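Local coordinates for protein potential RNA-dependent RNA polymerase (Human picobirnavirus, PDB 5I62) that copies RNA from an RNA template, adding ribonucleotides to a growing strand with release of diphosphate, probably in both transcription and genome replication of a double-stranded RNA virus, at residues R242-T245 and K246-T250; T348-N351 and P352-C356; M442-L445 and R446-I450. All blocks are in the same frame, centred on the assembly; numbering follows the deposited sequence.

Interaction 1: R242-T245 and K246-T250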
ATOM      1  N   ARG A 242       0.500 -14.563  13.411  1.00 17.91           N
ATOM      2  CA  ARG A 242       1.396 -15.354  14.237  1.00 20.49           C
ATOM      3  C   ARG A 242       2.393 -14.475  14.965  1.00 16.67           C
ATOM      4  O   ARG A 242       2.689 -14.713  16.134  1.00 16.89           O
ATOM      5  CB  ARG A 242       2.120 -16.413  13.427  1.00 23.52           C
ATOM      6  CG  ARG A 242       1.225 -17.582  13.115  1.00 35.57           C
ATOM      7  CD  ARG A 242       2.031 -18.751  12.643  1.00 44.31           C
ATOM      8  NE  ARG A 242       3.303 -18.287  12.107  1.00 41.05           N
ATOM      9  CZ  ARG A 242       3.545 -18.196  10.800  1.00 39.63           C
ATOM     10  NH1 ARG A 242       2.598 -18.523   9.913  1.00 40.11           N
ATOM     11  NH2 ARG A 242       4.730 -17.750  10.379  1.00 37.17           N
ATOM     12  N   ARG A 243       2.927 -13.453  14.293  1.00 17.66           N
ATOM     13  CA  ARG A 243       3.893 -12.591  14.964  1.00 16.36           C
ATOM     14  C   ARG A 243       3.221 -11.683  15.993  1.00 17.49           C
ATOM     15  O   ARG A 243       3.799 -11.416  17.054  1.00 15.99           O
ATOM     16  CB  ARG A 243       4.693 -11.775  13.957  1.00 19.21           C
ATOM     17  CG  ARG A 243       5.879 -11.077  14.612  1.00 18.92           C
ATOM     18  CD  ARG A 243       7.073 -10.964  13.704  1.00 20.90           C
ATOM     19  NE  ARG A 243       7.529 -12.253  13.183  1.00 25.95           N
ATOM     20  CZ  ARG A 243       8.445 -12.379  12.223  1.00 25.90           C
ATOM     21  NH1 ARG A 243       9.000 -11.291  11.694  1.00 22.93           N
ATOM     22  NH2 ARG A 243       8.805 -13.582  11.784  1.00 24.11           N
ATOM     23  N   ILE A 244       2.013 -11.185  15.699  1.00 15.07           N
ATOM     24  CA  ILE A 244       1.246 -10.453  16.716  1.00 14.10           C
ATOM     25  C   ILE A 244       1.126 -11.293  17.984  1.00 15.58           C
ATOM     26  O   ILE A 244       1.328 -10.805  19.106  1.00 15.17           O
ATOM     27  CB  ILE A 244      -0.157 -10.077  16.199  1.00 15.59           C
ATOM     28  CG1 ILE A 244      -0.101  -9.115  15.004  1.00 15.45           C
ATOM     29  CG2 ILE A 244      -0.999  -9.486  17.341  1.00 13.90           C
ATOM     30  CD1 ILE A 244       0.476  -7.773  15.331  1.00 18.19           C
ATOM     31  N   THR A 245       0.760 -12.567  17.816  1.00 14.25           N
ATOM     32  CA  THR A 245       0.622 -13.485  18.944  1.00 17.24           C
ATOM     33  C   THR A 245       1.922 -13.570  19.748  1.00 16.70           C
ATOM     34  O   THR A 245       1.910 -13.473  20.979  1.00 18.48           O
ATOM     35  CB  THR A 245       0.207 -14.876  18.446  1.00 19.38           C
ATOM     36  OG1 THR A 245      -0.934 -14.785  17.573  1.00 17.17           O
ATOM     37  CG2 THR A 245      -0.133 -15.790  19.627  1.00 20.23           C
ATOM     38  N   LYS A 246       3.049 -13.751  19.060  1.00 17.17           N
ATOM     39  CA  LYS A 246       4.339 -13.852  19.744  1.00 16.51           C
ATOM     40  C   LYS A 246       4.689 -12.559  20.465  1.00 17.93           C
ATOM     41  O   LYS A 246       5.279 -12.594  21.553  1.00 18.32           O
ATOM     42  CB  LYS A 246       5.436 -14.231  18.745  1.00 15.76           C
ATOM     43  CG  LYS A 246       5.304 -15.659  18.214  1.00 20.94           C
ATOM     44  CD  LYS A 246       5.139 -16.615  19.411  1.00 23.56           C
ATOM     45  CE  LYS A 246       4.548 -17.963  19.016  1.00 28.74           C
ATOM     46  NZ  LYS A 246       5.480 -18.799  18.200  1.00 28.24           N
ATOM     47  N   MET A 247       4.307 -11.415  19.887  1.00 16.80           N
ATOM     48  CA  MET A 247       4.552 -10.128  20.530  1.00 16.57           C
ATOM     49  C   MET A 247       3.817 -10.040  21.863  1.00 20.97           C
ATOM     50  O   MET A 247       4.381  -9.595  22.876  1.00 17.92           O
ATOM     51  CB  MET A 247       4.136  -8.997  19.581  1.00 16.72           C
ATOM     52  CG  MET A 247       4.407  -7.590  20.130  1.00 19.02           C
ATOM     53  SD  MET A 247       3.588  -6.323  19.119  1.00 22.53           S
ATOM     54  CE  MET A 247       1.876  -6.701  19.515  1.00 21.17           C
ATOM     55  N   PHE A 248       2.562 -10.495  21.892  1.00 16.81           N
ATOM     56  CA  PHE A 248       1.832 -10.518  23.152  1.00 20.17           C
ATOM     57  C   PHE A 248       2.419 -11.538  24.126  1.00 19.83           C
ATOM     58  O   PHE A 248       2.469 -11.287  25.338  1.00 22.07           O
ATOM     59  CB  PHE A 248       0.355 -10.792  22.902  1.00 19.11           C
ATOM     60  CG  PHE A 248      -0.415  -9.571  22.505  1.00 20.59           C
ATOM     61  CD1 PHE A 248      -0.558  -8.515  23.393  1.00 22.91           C
ATOM     62  CD2 PHE A 248      -0.971  -9.459  21.248  1.00 22.46           C
ATOM     63  CE1 PHE A 248      -1.258  -7.370  23.035  1.00 30.10           C
ATOM     64  CE2 PHE A 248      -1.684  -8.319  20.884  1.00 23.63           C
ATOM     65  CZ  PHE A 248      -1.812  -7.272  21.773  1.00 22.66           C
ATOM     66  N   ASP A 249       2.863 -12.691  23.613  1.00 17.65           N
ATOM     67  CA  ASP A 249       3.451 -13.731  24.461  1.00 20.87           C
ATOM     68  C   ASP A 249       4.759 -13.288  25.109  1.00 22.86           C
ATOM     69  O   ASP A 249       5.104 -13.767  26.203  1.00 22.65           O
ATOM     70  CB  ASP A 249       3.714 -15.001  23.645  1.00 20.54           C
ATOM     71  CG  ASP A 249       2.441 -15.698  23.196  1.00 22.26           C
ATOM     72  OD1 ASP A 249       1.364 -15.431  23.781  1.00 23.46           O
ATOM     73  OD2 ASP A 249       2.533 -16.531  22.262  1.00 23.22           O
ATOM     74  N   THR A 250       5.520 -12.417  24.443  1.00 16.02           N
ATOM     75  CA  THR A 250       6.867 -12.072  24.877  1.00 16.91           C
ATOM     76  C   THR A 250       7.003 -10.617  25.313  1.00 19.06           C
ATOM     77  O   THR A 250       8.119 -10.153  25.533  1.00 18.11           O
ATOM     78  CB  THR A 250       7.882 -12.384  23.775  1.00 19.73           C
ATOM     79  OG1 THR A 250       7.617 -11.563  22.617  1.00 19.31           O
ATOM     80  CG2 THR A 250       7.815 -13.847  23.380  1.00 17.20           C
TER
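Asp-249 and Thr-245 meet through the backbone bond from Asp-249 N to Thr-245 O (2.9 Å), one of four successive bonds from the N-H of residue i+4 to the carbonyl of residue i toward the end of helix 237-250; in the others Lys-246 donates to Arg-242, Met-247 to Arg-243 and Phe-248 to Ile-244. Lys-246 O takes two donors from one residue: Thr-250 N, and Thr-250 OG1 at 2.8 Å, which arrive from opposite faces of the carbonyl plane. The side chains of Thr-245 and Asp-249 run side by side, and the methyl CG2 of Thr-245 does the touching, 3.8 Å from Asp-249 OD2. Asp-249 OD1 forms a salt bridge with Arg-408, and Thr-245 OG1 bonds Asp-241 O and Cys-413 N. On the buried side, Ile-244 holds CG2 anti to its backbone N, which lays this methyl beside the ring of Phe-248, 3.8 Å from CE2. Met-247 CE sits over one face of the same ring, offset toward its rim. Ile-244 and Phe-248 both rest on Cys-396 of strand 395-398, while Met-247 and Phe-248 pack on Val-257 of strand 257-261 and Ile-244 also reaches Gln-355 of strand 355-357.

Interaction 2: T348-N351 and P352-C356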
ATOM      1  N   THR A 348      17.437  -0.095  25.805  1.00 20.61           N
ATOM      2  CA  THR A 348      16.926  -1.455  25.811  1.00 20.83           C
ATOM      3  C   THR A 348      16.929  -1.973  24.374  1.00 21.78           C
ATOM      4  O   THR A 348      17.589  -1.415  23.488  1.00 21.43           O
ATOM      5  CB  THR A 348      15.549  -1.515  26.505  1.00 22.11           C
ATOM      6  OG1 THR A 348      15.147  -2.880  26.641  1.00 23.94           O
ATOM      7  CG2 THR A 348      14.482  -0.756  25.696  1.00 22.40           C
ATOM      8  N   THR A 349      16.195  -3.057  24.144  1.00 19.76           N
ATOM      9  CA  THR A 349      16.222  -3.814  22.900  1.00 23.53           C
ATOM     10  C   THR A 349      14.806  -3.943  22.354  1.00 19.39           C
ATOM     11  O   THR A 349      13.864  -4.190  23.107  1.00 17.20           O
ATOM     12  CB  THR A 349      16.838  -5.205  23.128  1.00 24.64           C
ATOM     13  OG1 THR A 349      18.190  -5.053  23.572  1.00 32.84           O
ATOM     14  CG2 THR A 349      16.829  -6.034  21.863  1.00 27.00           C
ATOM     15  N   LEU A 350      14.662  -3.760  21.039  1.00 17.93           N
ATOM     16  CA  LEU A 350      13.366  -3.924  20.399  1.00 13.58           C
ATOM     17  C   LEU A 350      12.904  -5.367  20.549  1.00 14.67           C
ATOM     18  O   LEU A 350      13.670  -6.301  20.308  1.00 16.84           O
ATOM     19  CB  LEU A 350      13.457  -3.554  18.906  1.00 14.33           C
ATOM     20  CG  LEU A 350      12.138  -3.675  18.134  1.00 12.80           C
ATOM     21  CD1 LEU A 350      11.139  -2.614  18.672  1.00 12.68           C
ATOM     22  CD2 LEU A 350      12.368  -3.539  16.608  1.00 12.15           C
ATOM     23  N   ASN A 351      11.658  -5.564  20.957  1.00 16.62           N
ATOM     24  CA  ASN A 351      11.088  -6.904  20.889  1.00 14.56           C
ATOM     25  C   ASN A 351      11.012  -7.286  19.416  1.00 17.28           C
ATOM     26  O   ASN A 351      10.324  -6.605  18.652  1.00 16.03           O
ATOM     27  CB  ASN A 351       9.713  -6.926  21.532  1.00 16.09           C
ATOM     28  CG  ASN A 351       9.110  -8.322  21.606  1.00 19.37           C
ATOM     29  OD1 ASN A 351       9.143  -9.092  20.634  1.00 17.46           O
ATOM     30  ND2 ASN A 351       8.558  -8.657  22.771  1.00 14.76           N
ATOM     31  N   PRO A 352      11.707  -8.337  18.971  1.00 18.61           N
ATOM     32  CA  PRO A 352      11.791  -8.617  17.525  1.00 19.33           C
ATOM     33  C   PRO A 352      10.476  -9.066  16.912  1.00 19.37           C
ATOM     34  O   PRO A 352      10.367  -9.098  15.677  1.00 17.62           O
ATOM     35  CB  PRO A 352      12.853  -9.723  17.441  1.00 21.43           C
ATOM     36  CG  PRO A 352      12.742 -10.434  18.788  1.00 18.85           C
ATOM     37  CD  PRO A 352      12.453  -9.323  19.779  1.00 18.76           C
ATOM     38  N   ASN A 353       9.475  -9.397  17.728  1.00 15.74           N
ATOM     39  CA  ASN A 353       8.149  -9.688  17.200  1.00 17.47           C
ATOM     40  C   ASN A 353       7.342  -8.431  16.882  1.00 18.63           C
ATOM     41  O   ASN A 353       6.206  -8.552  16.405  1.00 16.03           O
ATOM     42  CB  ASN A 353       7.395 -10.584  18.174  1.00 15.89           C
ATOM     43  CG  ASN A 353       8.138 -11.883  18.444  1.00 18.44           C
ATOM     44  OD1 ASN A 353       8.325 -12.689  17.531  1.00 18.83           O
ATOM     45  ND2 ASN A 353       8.567 -12.084  19.681  1.00 16.68           N
ATOM     46  N   SER A 354       7.889  -7.243  17.160  1.00 16.09           N
ATOM     47  CA  SER A 354       7.349  -6.017  16.586  1.00 12.62           C
ATOM     48  C   SER A 354       7.352  -6.142  15.060  1.00 13.06           C
ATOM     49  O   SER A 354       8.124  -6.905  14.476  1.00 14.22           O
ATOM     50  CB  SER A 354       8.175  -4.801  17.021  1.00 13.76           C
ATOM     51  OG  SER A 354       8.252  -4.727  18.446  1.00 15.49           O
ATOM     52  N   GLN A 355       6.474  -5.377  14.405  1.00 12.91           N
ATOM     53  CA  GLN A 355       6.299  -5.488  12.960  1.00 14.73           C
ATOM     54  C   GLN A 355       6.150  -4.104  12.342  1.00 16.74           C
ATOM     55  O   GLN A 355       5.680  -3.165  12.991  1.00 14.78           O
ATOM     56  CB  GLN A 355       5.046  -6.306  12.593  1.00 14.85           C
ATOM     57  CG  GLN A 355       5.042  -7.725  13.050  1.00 18.57           C
ATOM     58  CD  GLN A 355       3.807  -8.455  12.561  1.00 16.54           C
ATOM     59  OE1 GLN A 355       2.952  -8.858  13.350  1.00 19.51           O
ATOM     60  NE2 GLN A 355       3.699  -8.600  11.247  1.00 13.23           N
ATOM     61  N   CYS A 356       6.522  -3.997  11.066  1.00 15.72           N
ATOM     62  CA  CYS A 356       6.223  -2.792  10.308  1.00 16.23           C
ATOM     63  C   CYS A 356       6.074  -3.126   8.828  1.00 18.58           C
ATOM     64  O   CYS A 356       6.626  -4.107   8.326  1.00 18.54           O
ATOM     65  CB  CYS A 356       7.289  -1.701  10.491  1.00 17.50           C
ATOM     66  SG  CYS A 356       8.981  -2.228  10.201  1.00 20.72           S
TER
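Asn-351 and Ser-354 are the ends of a type I beta turn that leads from the loop after helix 327-345 into strand 355-357, the first strand of the GDD hairpin (motif C) of the polymerase palm and an outermost strand of its four-stranded antiparallel sheet. The turn is closed by Ser-354 N, which donates to Asn-351 O at 2.9 Å from above the carbonyl plane. The same oxygen accepts the hydroxyl Ser-354 OG at 2.8 Å, this time in the carbonyl plane, and is thus gripped twice by one residue. A second element begins with the Asn-351 side chain. With CG anti to the backbone N (chi1 -175°), the amide folds forward over the turn and brings OD1 to 2.9 Å from Asn-353 N, in the plane of the side-chain carbonyl. This is an Asx turn nested in the beta turn. Asn-353 ND2 adds a weak bond to that OD1 at 3.2 Å. The Asn-351 side chain crosses the Pro-352 ring at about a right angle, OD1 lying 3.4 Å from Pro-352 CD. Before the turn, Leu-350 CD1 lies 3.6 Å from Ser-354 OG, and the leucine packs against Arg-336, Gln-339 and His-340 of helix 327-345. Arg-336 also bonds Pro-352 O and Ser-354 O. Within the turn Asn-351 is the acceptor: O and OD1 take three firm bonds and one weak one, fixing its shape, while ND2 donates outward to Thr-250 OG1 and Ser-354 OG accepts from Thr-364 N.

Interaction 3: M442-L445 and R446-I450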
ATOM      1  N   MET A 442     -17.621  -9.886 -12.366  1.00 34.44           N
ATOM      2  CA  MET A 442     -16.546  -9.094 -11.782  1.00 34.27           C
ATOM      3  C   MET A 442     -17.033  -8.308 -10.570  1.00 30.88           C
ATOM      4  O   MET A 442     -16.272  -8.103  -9.613  1.00 27.25           O
ATOM      5  CB  MET A 442     -15.921  -8.188 -12.843  1.00 39.65           C
ATOM      6  CG  MET A 442     -15.069  -8.994 -13.839  1.00 51.24           C
ATOM      7  SD  MET A 442     -14.190  -8.066 -15.112  1.00 75.33           S
ATOM      8  CE  MET A 442     -12.684  -7.616 -14.243  1.00 52.84           C
ATOM      9  N   VAL A 443     -18.297  -7.878 -10.578  1.00 25.94           N
ATOM     10  CA  VAL A 443     -18.877  -7.268  -9.380  1.00 29.50           C
ATOM     11  C   VAL A 443     -18.819  -8.246  -8.213  1.00 28.12           C
ATOM     12  O   VAL A 443     -18.359  -7.908  -7.113  1.00 22.96           O
ATOM     13  CB  VAL A 443     -20.322  -6.802  -9.642  1.00 31.43           C
ATOM     14  CG1 VAL A 443     -20.931  -6.234  -8.374  1.00 26.70           C
ATOM     15  CG2 VAL A 443     -20.370  -5.760 -10.759  1.00 34.64           C
ATOM     16  N   THR A 444     -19.274  -9.481  -8.449  1.00 24.29           N
ATOM     17  CA  THR A 444     -19.306 -10.494  -7.403  1.00 24.96           C
ATOM     18  C   THR A 444     -17.906 -10.850  -6.917  1.00 25.61           C
ATOM     19  O   THR A 444     -17.700 -11.078  -5.719  1.00 22.37           O
ATOM     20  CB  THR A 444     -20.024 -11.749  -7.904  1.00 29.76           C
ATOM     21  OG1 THR A 444     -21.351 -11.406  -8.314  1.00 28.02           O
ATOM     22  CG2 THR A 444     -20.093 -12.800  -6.803  1.00 27.10           C
ATOM     23  N   LEU A 445     -16.940 -10.937  -7.834  1.00 23.14           N
ATOM     24  CA  LEU A 445     -15.570 -11.206  -7.416  1.00 26.00           C
ATOM     25  C   LEU A 445     -15.063 -10.110  -6.485  1.00 26.18           C
ATOM     26  O   LEU A 445     -14.377 -10.395  -5.503  1.00 21.12           O
ATOM     27  CB  LEU A 445     -14.660 -11.343  -8.633  1.00 27.07           C
ATOM     28  CG  LEU A 445     -14.905 -12.619  -9.452  1.00 30.53           C
ATOM     29  CD1 LEU A 445     -14.150 -12.556 -10.741  1.00 34.72           C
ATOM     30  CD2 LEU A 445     -14.469 -13.844  -8.651  1.00 36.99           C
ATOM     31  N   ARG A 446     -15.392  -8.847  -6.785  1.00 25.32           N
ATOM     32  CA  ARG A 446     -14.994  -7.761  -5.895  1.00 27.46           C
ATOM     33  C   ARG A 446     -15.650  -7.907  -4.525  1.00 21.81           C
ATOM     34  O   ARG A 446     -14.974  -7.785  -3.497  1.00 24.55           O
ATOM     35  CB  ARG A 446     -15.325  -6.405  -6.518  1.00 26.64           C
ATOM     36  CG  ARG A 446     -14.924  -5.192  -5.655  1.00 19.28           C
ATOM     37  CD  ARG A 446     -15.290  -3.867  -6.353  1.00 30.27           C
ATOM     38  NE  ARG A 446     -15.039  -2.724  -5.474  1.00 35.26           N
ATOM     39  CZ  ARG A 446     -15.918  -2.241  -4.601  1.00 29.16           C
ATOM     40  NH1 ARG A 446     -17.123  -2.790  -4.493  1.00 26.55           N
ATOM     41  NH2 ARG A 446     -15.585  -1.220  -3.823  1.00 31.64           N
ATOM     42  N   TYR A 447     -16.963  -8.187  -4.493  1.00 20.79           N
ATOM     43  CA  TYR A 447     -17.656  -8.421  -3.223  1.00 21.86           C
ATOM     44  C   TYR A 447     -16.936  -9.469  -2.382  1.00 22.47           C
ATOM     45  O   TYR A 447     -16.750  -9.291  -1.171  1.00 19.79           O
ATOM     46  CB  TYR A 447     -19.086  -8.895  -3.454  1.00 19.11           C
ATOM     47  CG  TYR A 447     -20.088  -7.901  -3.981  1.00 21.86           C
ATOM     48  CD1 TYR A 447     -19.876  -6.527  -3.899  1.00 19.15           C
ATOM     49  CD2 TYR A 447     -21.274  -8.356  -4.559  1.00 21.68           C
ATOM     50  CE1 TYR A 447     -20.825  -5.638  -4.377  1.00 22.78           C
ATOM     51  CE2 TYR A 447     -22.218  -7.488  -5.034  1.00 23.03           C
ATOM     52  CZ  TYR A 447     -21.993  -6.129  -4.953  1.00 26.45           C
ATOM     53  OH  TYR A 447     -22.952  -5.271  -5.442  1.00 24.94           O
ATOM     54  N   LEU A 448     -16.580 -10.601  -3.002  1.00 19.08           N
ATOM     55  CA  LEU A 448     -15.962 -11.693  -2.249  1.00 21.60           C
ATOM     56  C   LEU A 448     -14.610 -11.279  -1.690  1.00 19.01           C
ATOM     57  O   LEU A 448     -14.269 -11.615  -0.553  1.00 22.04           O
ATOM     58  CB  LEU A 448     -15.801 -12.929  -3.133  1.00 20.44           C
ATOM     59  CG  LEU A 448     -17.103 -13.512  -3.690  1.00 22.65           C
ATOM     60  CD1 LEU A 448     -16.811 -14.710  -4.594  1.00 23.49           C
ATOM     61  CD2 LEU A 448     -18.028 -13.905  -2.561  1.00 24.07           C
ATOM     62  N   SER A 449     -13.813 -10.569  -2.489  1.00 24.69           N
ATOM     63  CA  SER A 449     -12.509 -10.137  -2.006  1.00 21.88           C
ATOM     64  C   SER A 449     -12.638  -9.192  -0.817  1.00 24.21           C
ATOM     65  O   SER A 449     -11.788  -9.207   0.081  1.00 25.40           O
ATOM     66  CB  SER A 449     -11.720  -9.499  -3.142  1.00 27.49           C
ATOM     67  OG  SER A 449     -12.290  -8.254  -3.504  1.00 34.17           O
ATOM     68  N   ILE A 450     -13.693  -8.372  -0.782  1.00 22.51           N
ATOM     69  CA  ILE A 450     -13.916  -7.508   0.375  1.00 20.17           C
ATOM     70  C   ILE A 450     -14.347  -8.337   1.573  1.00 18.68           C
ATOM     71  O   ILE A 450     -13.786  -8.215   2.667  1.00 22.14           O
ATOM     72  CB  ILE A 450     -14.958  -6.418   0.054  1.00 22.63           C
ATOM     73  CG1 ILE A 450     -14.416  -5.438  -0.993  1.00 23.73           C
ATOM     74  CG2 ILE A 450     -15.375  -5.686   1.334  1.00 21.72           C
ATOM     75  CD1 ILE A 450     -15.508  -4.605  -1.676  1.00 22.18           C
TER
HETATM   76  O   HOH W   1     -18.267  -4.741  -6.413  1.00 29.89           O
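Met-442 and Arg-446 are joined by one of the backbone bonds, each from residue i+4 to residue i, of alpha helix 441-451: Arg-446 N donates to Met-442 O at 3.1 Å. Val-443 comes next and makes the main contact between side chains across the two segments, with Tyr-447. Its CG1, anti to the backbone N (chi1 177°), is carried alongside Tyr-447 and over the face of the phenol ring, a CH-pi contact 4.0 Å from the centroid and 27° off the ring normal. The methyl favours the hydroxyl end, 3.6 Å from Tyr-447 CZ. Val-443 O lies over a face of this ring too, offset toward the rim, and is bonded by Tyr-447 N in the carbonyl plane. Thr-444 O accepts from Leu-448 N, and Leu-448 CG sits 3.2 Å from Thr-444 O, so the leucine is pressed close to the backbone of the preceding turn. Leu-445 closes the run by accepting from Ser-449 N; its side chain meets Phe-482 and Ile-486, and Leu-448 shares Ile-486 while also touching Val-526 and Leu-530 of helix 525-532. One residue on, Arg-446 O accepts from both Ile-450 N and Ser-449 OG, the hydroxyl at 2.7 Å. On another side, Tyr-447 and Ile-450 pack on Leu-426 of helix 419-427. Arg-446 stretches fully from CG to NE toward the end of that helix and the short strand after it, where NH2 bonds Arg-425 O and Met-428 O, and Ile-450 CD1 lies over one face of its guanidinium, toward the rim. A water completes the local network: at the edge of the guanidinium and in its plane, it accepts from Arg-446 NH1 at 3.0 Å and donates to Val-443 O at 3.2 Å.

Along the chain the three contacts come in series, all within the polymerase domain. Interactions 1 and 2 are neighbours, with centres 11 Å apart: the end of helix 237-250 meets the turn before strand 355-357, where Arg-243 CG packs on Asn-353 O and Asn-353 ND2 makes a weak bond to Thr-250 OG1. Helix 237-250 is thereby fastened to the four-stranded sheet that holds strands 257-261 and 355-357. Interaction 3 lies far off on helix 441-451, centred 32 Å from the centre of interaction 1 and 36 Å from that of interaction 2. The first two therefore form one local unit beside the palm sheet, and the third lies among helices 419-427, 486-491 and 525-532.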